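Local coordinates for protein acyl-ACP thioesterase (Bacteroides thetaiotaomicron, PDB 2ESS) that probably hydrolyses fatty acyl-acyl carrier protein thioesters, releasing fatty acids during lipid biosynthesis, at residues 9-14 and 81-86; 95-100 and 108-113. One frame throughout, in Å; residues are numbered along the deposited sequence.

Contact 1. Residues 9-14 and 81-86; sequences GTYQFV and VQTWVE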
loop_
_atom_site.group_PDB
_atom_site.type_symbol
_atom_site.label_atom_id
_atom_site.label_comp_id
_atom_site.label_asym_id
_atom_site.label_seq_id
_atom_site.Cartn_x
_atom_site.Cartn_y
_atom_site.Cartn_z
ATOM N N GLY A 9 -3.338 -8.882 -21.593
ATOM C CA GLY A 9 -3.172 -7.531 -21.147
ATOM C C GLY A 9 -1.790 -7.367 -20.536
ATOM O O GLY A 9 -1.365 -8.192 -19.726
ATOM N N THR A 10 -1.126 -6.270 -20.872
ATOM C CA THR A 10 0.210 -5.933 -20.344
ATOM C C THR A 10 0.215 -4.563 -19.677
ATOM O O THR A 10 -0.209 -3.590 -20.264
ATOM C CB THR A 10 1.296 -5.914 -21.485
ATOM O OG1 THR A 10 1.207 -7.115 -22.268
ATOM C CG2 THR A 10 2.726 -5.738 -20.892
ATOM N N TYR A 11 0.714 -4.487 -18.451
ATOM C CA TYR A 11 0.603 -3.294 -17.623
ATOM C C TYR A 11 1.965 -2.962 -17.063
ATOM O O TYR A 11 2.678 -3.855 -16.644
ATOM C CB TYR A 11 -0.440 -3.517 -16.518
ATOM C CG TYR A 11 -1.751 -3.975 -17.122
ATOM C CD1 TYR A 11 -2.600 -3.092 -17.768
ATOM C CD2 TYR A 11 -2.086 -5.324 -17.144
ATOM C CE1 TYR A 11 -3.765 -3.541 -18.368
ATOM C CE2 TYR A 11 -3.260 -5.777 -17.745
ATOM C CZ TYR A 11 -4.095 -4.892 -18.346
ATOM O OH TYR A 11 -5.242 -5.391 -18.934
ATOM N N GLN A 12 2.318 -1.684 -17.122
ATOM C CA GLN A 12 3.629 -1.169 -16.729
ATOM C C GLN A 12 3.635 -0.532 -15.346
ATOM O O GLN A 12 2.744 0.238 -14.983
ATOM C CB GLN A 12 4.103 -0.096 -17.722
ATOM C CG GLN A 12 4.200 -0.539 -19.160
ATOM C CD GLN A 12 5.194 -1.650 -19.326
ATOM O OE1 GLN A 12 6.255 -1.642 -18.694
ATOM N NE2 GLN A 12 4.848 -2.639 -20.151
ATOM N N PHE A 13 4.657 -0.854 -14.569
ATOM C CA PHE A 13 4.818 -0.317 -13.221
ATOM C C PHE A 13 6.254 0.108 -12.925
ATOM O O PHE A 13 7.180 -0.241 -13.641
ATOM C CB PHE A 13 4.394 -1.361 -12.210
ATOM C CG PHE A 13 3.009 -1.832 -12.393
ATOM C CD1 PHE A 13 1.951 -1.025 -12.008
ATOM C CD2 PHE A 13 2.741 -3.052 -12.996
ATOM C CE1 PHE A 13 0.641 -1.445 -12.202
ATOM C CE2 PHE A 13 1.425 -3.490 -13.174
ATOM C CZ PHE A 13 0.381 -2.690 -12.780
ATOM N N VAL A 14 6.410 0.866 -11.854
ATOM C CA VAL A 14 7.725 1.140 -11.266
ATOM C C VAL A 14 7.652 0.756 -9.790
ATOM O O VAL A 14 6.666 1.095 -9.122
ATOM C CB VAL A 14 8.083 2.630 -11.383
ATOM C CG1 VAL A 14 9.450 2.906 -10.747
ATOM C CG2 VAL A 14 8.073 3.068 -12.838
ATOM N N VAL A 81 3.424 -6.527 -15.800
ATOM C CA VAL A 81 2.596 -7.680 -15.542
ATOM C C VAL A 81 1.799 -7.975 -16.809
ATOM O O VAL A 81 1.188 -7.073 -17.418
ATOM C CB VAL A 81 1.658 -7.405 -14.365
ATOM C CG1 VAL A 81 0.660 -8.572 -14.160
ATOM C CG2 VAL A 81 2.453 -7.082 -13.103
ATOM N N GLN A 82 1.799 -9.237 -17.208
ATOM C CA GLN A 82 0.915 -9.726 -18.266
ATOM C C GLN A 82 -0.101 -10.643 -17.593
ATOM O O GLN A 82 0.232 -11.362 -16.658
ATOM C CB GLN A 82 1.685 -10.496 -19.330
ATOM C CG GLN A 82 2.437 -9.623 -20.305
ATOM C CD GLN A 82 3.392 -10.404 -21.146
ATOM O OE1 GLN A 82 3.679 -11.557 -20.871
ATOM N NE2 GLN A 82 3.889 -9.778 -22.178
ATOM N N THR A 83 -1.325 -10.626 -18.096
ATOM C CA THR A 83 -2.382 -11.464 -17.566
ATOM C C THR A 83 -3.333 -11.884 -18.683
ATOM O O THR A 83 -3.509 -11.182 -19.689
ATOM C CB THR A 83 -3.135 -10.728 -16.428
ATOM O OG1 THR A 83 -4.057 -11.638 -15.842
ATOM C CG2 THR A 83 -3.826 -9.447 -16.939
ATOM N N TRP A 84 -3.944 -13.042 -18.487
ATOM C CA TRP A 84 -4.805 -13.638 -19.471
ATOM C C TRP A 84 -5.638 -14.707 -18.772
ATOM O O TRP A 84 -5.265 -15.203 -17.702
ATOM C CB TRP A 84 -3.974 -14.267 -20.615
ATOM C CG TRP A 84 -3.090 -15.376 -20.182
ATOM C CD1 TRP A 84 -3.392 -16.706 -20.154
ATOM C CD2 TRP A 84 -1.756 -15.254 -19.688
ATOM N NE1 TRP A 84 -2.330 -17.415 -19.662
ATOM C CE2 TRP A 84 -1.310 -16.543 -19.373
ATOM C CE3 TRP A 84 -0.900 -14.167 -19.468
ATOM C CZ2 TRP A 84 -0.041 -16.786 -18.879
ATOM C CZ3 TRP A 84 0.348 -14.403 -18.973
ATOM C CH2 TRP A 84 0.772 -15.706 -18.679
ATOM N N VAL A 85 -6.761 -15.028 -19.388
ATOM C CA VAL A 85 -7.639 -16.104 -18.974
ATOM C C VAL A 85 -7.194 -17.396 -19.586
ATOM O O VAL A 85 -7.121 -17.511 -20.796
ATOM C CB VAL A 85 -9.114 -15.817 -19.384
ATOM C CG1 VAL A 85 -10.057 -16.984 -19.006
ATOM C CG2 VAL A 85 -9.595 -14.533 -18.728
ATOM N N GLU A 86 -6.886 -18.382 -18.740
ATOM C CA GLU A 86 -6.467 -19.699 -19.213
ATOM C C GLU A 86 -7.640 -20.636 -19.427
ATOM O O GLU A 86 -7.690 -21.348 -20.423
ATOM C CB GLU A 86 -5.478 -20.335 -18.240
ATOM C CG GLU A 86 -5.099 -21.721 -18.648
ATOM C CD GLU A 86 -4.096 -22.344 -17.699
ATOM O OE1 GLU A 86 -4.414 -22.451 -16.483
ATOM O OE2 GLU A 86 -3.012 -22.731 -18.191
#
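Tyr-11 and Thr-83 meet on the face of the sheet that also carries Val-81: the methyl CG2 of Thr-83 lies at the edge of the phenol ring, in its plane, 3.8 Å from Tyr-11 CE2. The Tyr-11 ring swings to this place because CG stands anti to its own carbonyl carbon (chi1 -53°), which lays the ring back along the strand over Gly-9. A CB on Gly-9 would run into the Tyr-11 hydroxyl, so the absence of a side chain there makes room for the phenol. Next along this face, the Phe-13 ring comes to Val-81 obliquely, with Phe-13 CE2 3.7 Å from Val-81 CG2, the branch anti to the carbonyl carbon.

On the other face, Thr-10 and Gln-82 run alongside each other, pointing the same way. Contact is made by the aliphatic part of the glutamine, Gln-82 CG lying 3.4 Å from Thr-10 OG1, while the amide continues past it.

Beneath these side chains the strands are antiparallel, their axes at 157°. Two hydrogen-bonded pairs, Gly-9 with Thr-83 and Tyr-11 with Val-81, flank the non-hydrogen-bonded pair Thr-10 and Gln-82. Each flanking pair closes with two backbone bonds, among them Tyr-11 N to Val-81 O at 2.8 Å and Thr-83 N to Gly-9 O at 2.9 Å. Val-81 O also receives a CA-H...O contact from Thr-10 CA, at 3.3 Å.

The strand 9-14 is the outermost of this chain's sheet at this end. Helix 28-45 packs against the face bearing Tyr-11, Phe-13 and Val-81 through Leu-35, Cys-38 and His-42, and strand 92-100 pairs with the far side of 78-88, where Thr-83 OG1 is hydrogen-bonded to Arg-95 NH1 and Asn-96 O.

Contact 2. Residues 95-100 and 108-113; sequences RNFAVI and GYARSV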
loop_
_atom_site.group_PDB
_atom_site.type_symbol
_atom_site.label_atom_id
_atom_site.label_comp_id
_atom_site.label_asym_id
_atom_site.label_seq_id
_atom_site.Cartn_x
_atom_site.Cartn_y
_atom_site.Cartn_z
ATOM N N ARG A 95 -7.214 -17.488 -14.068
ATOM C CA ARG A 95 -6.522 -16.360 -14.636
ATOM C C ARG A 95 -5.039 -16.437 -14.247
ATOM O O ARG A 95 -4.702 -16.583 -13.065
ATOM C CB ARG A 95 -7.069 -15.059 -14.109
ATOM C CG ARG A 95 -6.142 -13.893 -14.454
ATOM C CD ARG A 95 -6.698 -12.553 -14.169
ATOM N NE ARG A 95 -7.861 -12.128 -14.960
ATOM C CZ ARG A 95 -7.846 -11.665 -16.196
ATOM N NH1 ARG A 95 -6.750 -11.693 -16.935
ATOM N NH2 ARG A 95 -8.983 -11.257 -16.741
ATOM N N ASN A 96 -4.167 -16.329 -15.247
ATOM C CA ASN A 96 -2.717 -16.484 -15.056
ATOM C C ASN A 96 -2.016 -15.196 -15.327
ATOM O O ASN A 96 -2.607 -14.245 -15.907
ATOM C CB ASN A 96 -2.186 -17.612 -15.921
ATOM C CG ASN A 96 -2.735 -18.964 -15.489
ATOM O OD1 ASN A 96 -3.329 -19.103 -14.406
ATOM N ND2 ASN A 96 -2.589 -19.938 -16.345
ATOM N N PHE A 97 -0.788 -15.142 -14.844
ATOM C CA PHE A 97 0.041 -13.926 -14.877
ATOM C C PHE A 97 1.505 -14.275 -15.158
ATOM O O PHE A 97 1.991 -15.367 -14.805
ATOM C CB PHE A 97 0.029 -13.170 -13.542
ATOM C CG PHE A 97 -1.312 -12.828 -13.038
ATOM C CD1 PHE A 97 -2.009 -13.725 -12.248
ATOM C CD2 PHE A 97 -1.874 -11.580 -13.309
ATOM C CE1 PHE A 97 -3.258 -13.390 -11.750
ATOM C CE2 PHE A 97 -3.104 -11.250 -12.829
ATOM C CZ PHE A 97 -3.812 -12.158 -12.060
ATOM N N ALA A 98 2.191 -13.341 -15.809
ATOM C CA ALA A 98 3.651 -13.371 -15.918
ATOM C C ALA A 98 4.156 -12.016 -15.400
ATOM O O ALA A 98 3.508 -10.977 -15.555
ATOM C CB ALA A 98 4.087 -13.614 -17.356
ATOM N N VAL A 99 5.275 -12.028 -14.702
ATOM C CA VAL A 99 5.928 -10.785 -14.263
ATOM C C VAL A 99 7.229 -10.637 -15.031
ATOM O O VAL A 99 8.033 -11.586 -15.107
ATOM C CB VAL A 99 6.206 -10.834 -12.735
ATOM C CG1 VAL A 99 6.855 -9.516 -12.247
ATOM C CG2 VAL A 99 4.871 -11.135 -12.001
ATOM N N ILE A 100 7.451 -9.442 -15.581
ATOM C CA ILE A 100 8.549 -9.198 -16.495
ATOM C C ILE A 100 9.399 -8.089 -15.918
ATOM O O ILE A 100 8.879 -7.051 -15.512
ATOM C CB ILE A 100 8.068 -8.831 -17.922
ATOM C CG1 ILE A 100 7.256 -9.980 -18.534
ATOM C CG2 ILE A 100 9.239 -8.600 -18.837
ATOM C CD1 ILE A 100 5.842 -9.988 -18.151
ATOM N N GLY A 108 8.833 -14.133 -12.952
ATOM C CA GLY A 108 7.872 -14.909 -12.171
ATOM C C GLY A 108 6.550 -15.131 -12.885
ATOM O O GLY A 108 6.287 -14.561 -13.964
ATOM N N TYR A 109 5.728 -15.986 -12.266
ATOM C CA TYR A 109 4.415 -16.316 -12.758
ATOM C C TYR A 109 3.438 -16.371 -11.601
ATOM O O TYR A 109 3.834 -16.553 -10.485
ATOM C CB TYR A 109 4.400 -17.661 -13.459
ATOM C CG TYR A 109 5.229 -17.704 -14.674
ATOM C CD1 TYR A 109 4.759 -17.192 -15.869
ATOM C CD2 TYR A 109 6.516 -18.217 -14.627
ATOM C CE1 TYR A 109 5.570 -17.199 -17.014
ATOM C CE2 TYR A 109 7.326 -18.226 -15.746
ATOM C CZ TYR A 109 6.843 -17.727 -16.929
ATOM O OH TYR A 109 7.661 -17.763 -18.015
ATOM N N ALA A 110 2.155 -16.207 -11.901
ATOM C CA ALA A 110 1.112 -16.395 -10.919
ATOM C C ALA A 110 -0.105 -17.069 -11.553
ATOM O O ALA A 110 -0.360 -16.927 -12.764
ATOM C CB ALA A 110 0.745 -15.071 -10.222
ATOM N N ARG A 111 -0.815 -17.831 -10.710
ATOM C CA ARG A 111 -2.077 -18.478 -11.060
ATOM C C ARG A 111 -3.117 -18.046 -10.032
ATOM O O ARG A 111 -2.826 -18.044 -8.842
ATOM C CB ARG A 111 -1.942 -19.987 -11.027
ATOM C CG ARG A 111 -1.093 -20.561 -12.136
ATOM C CD ARG A 111 -0.993 -22.080 -12.022
ATOM N NE ARG A 111 -0.439 -22.565 -13.270
ATOM C CZ ARG A 111 -1.135 -22.922 -14.337
ATOM N NH1 ARG A 111 -2.464 -22.945 -14.345
ATOM N NH2 ARG A 111 -0.475 -23.277 -15.415
ATOM N N SER A 112 -4.309 -17.679 -10.505
ATOM C CA SER A 112 -5.428 -17.266 -9.642
ATOM C C SER A 112 -6.674 -18.042 -10.060
ATOM O O SER A 112 -6.831 -18.420 -11.235
ATOM C CB SER A 112 -5.668 -15.756 -9.692
ATOM O OG SER A 112 -6.018 -15.267 -10.988
ATOM N N VAL A 113 -7.525 -18.340 -9.084
ATOM C CA VAL A 113 -8.742 -19.143 -9.304
ATOM C C VAL A 113 -9.876 -18.328 -8.692
ATOM O O VAL A 113 -9.791 -17.881 -7.547
ATOM C CB VAL A 113 -8.667 -20.552 -8.670
ATOM C CG1 VAL A 113 -10.028 -21.335 -8.850
ATOM C CG2 VAL A 113 -7.418 -21.340 -9.191
HETATM O O HOH W 1 -5.015 -20.205 -12.541
#
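Asn-96 brings its amide nitrogen, ND2, over one face of the Arg-111 guanidinium, 3.5 Å above that plane and offset toward its rim. The two side chains run alongside each other, their flat ends turned 69° apart, and Asn-96 OD1 lies 3.5 Å from Arg-111 CG. Water 1 donates to both Asn-96 OD1 and Ser-112 O, bridging the strands. The guanidinium is held elsewhere, by Glu-86 in a salt bridge and by the carbonyls of Ile-146 and Cys-144. Replacing Asn-96 by alanine removes the amide and would probably leave the water without one of its two acceptors, with a gap over the guanidinium face.

On the opposite face, Phe-97 turns its edge to Ala-110 O and Ser-112 OG, with Phe-97 CE1 3.4 Å from Ser-112 OG; the Ala-110 methyl, CB, touches Phe-97 CD1 at 3.7 Å from off the ring plane. Ser-112 OG sits between its own backbone N and carbonyl carbon (chi1 62°) and donates to Arg-95 O at 2.8 Å, from 33° outside the carbonyl plane. Ser-112 N binds the same oxygen, which is thus gripped twice by one residue.

Leu-35 and Ala-39 of helix 28-45 pack on the Phe-97 side. This is an antiparallel beta hairpin of strands 92-100 and 106-118, in a sheet laid against a long helix, as in the hotdog fold.

In the fold
Both segments of contact 1 precede those of contact 2 in the sequence, and the centres of the two contacts lie about 9 Å apart. Strands 78-88 and 92-100 are neighbours in one antiparallel sheet; the order across the sheet from this end is 9-14, 78-88, 92-100, 106-118. The backbone bond between Ala-98 N and Gln-82 O (2.9 Å) is part of the seam that joins the two contacts. Together they tie four adjacent strands, so that the N-terminal strand 9-14 is added at the edge of the 78-88/92-100/106-118 meander. All four segments belong to the N-terminal acyl-ACP thioesterase domain of the HotDog clan, away from the calcium site at Asp-171 and His-175.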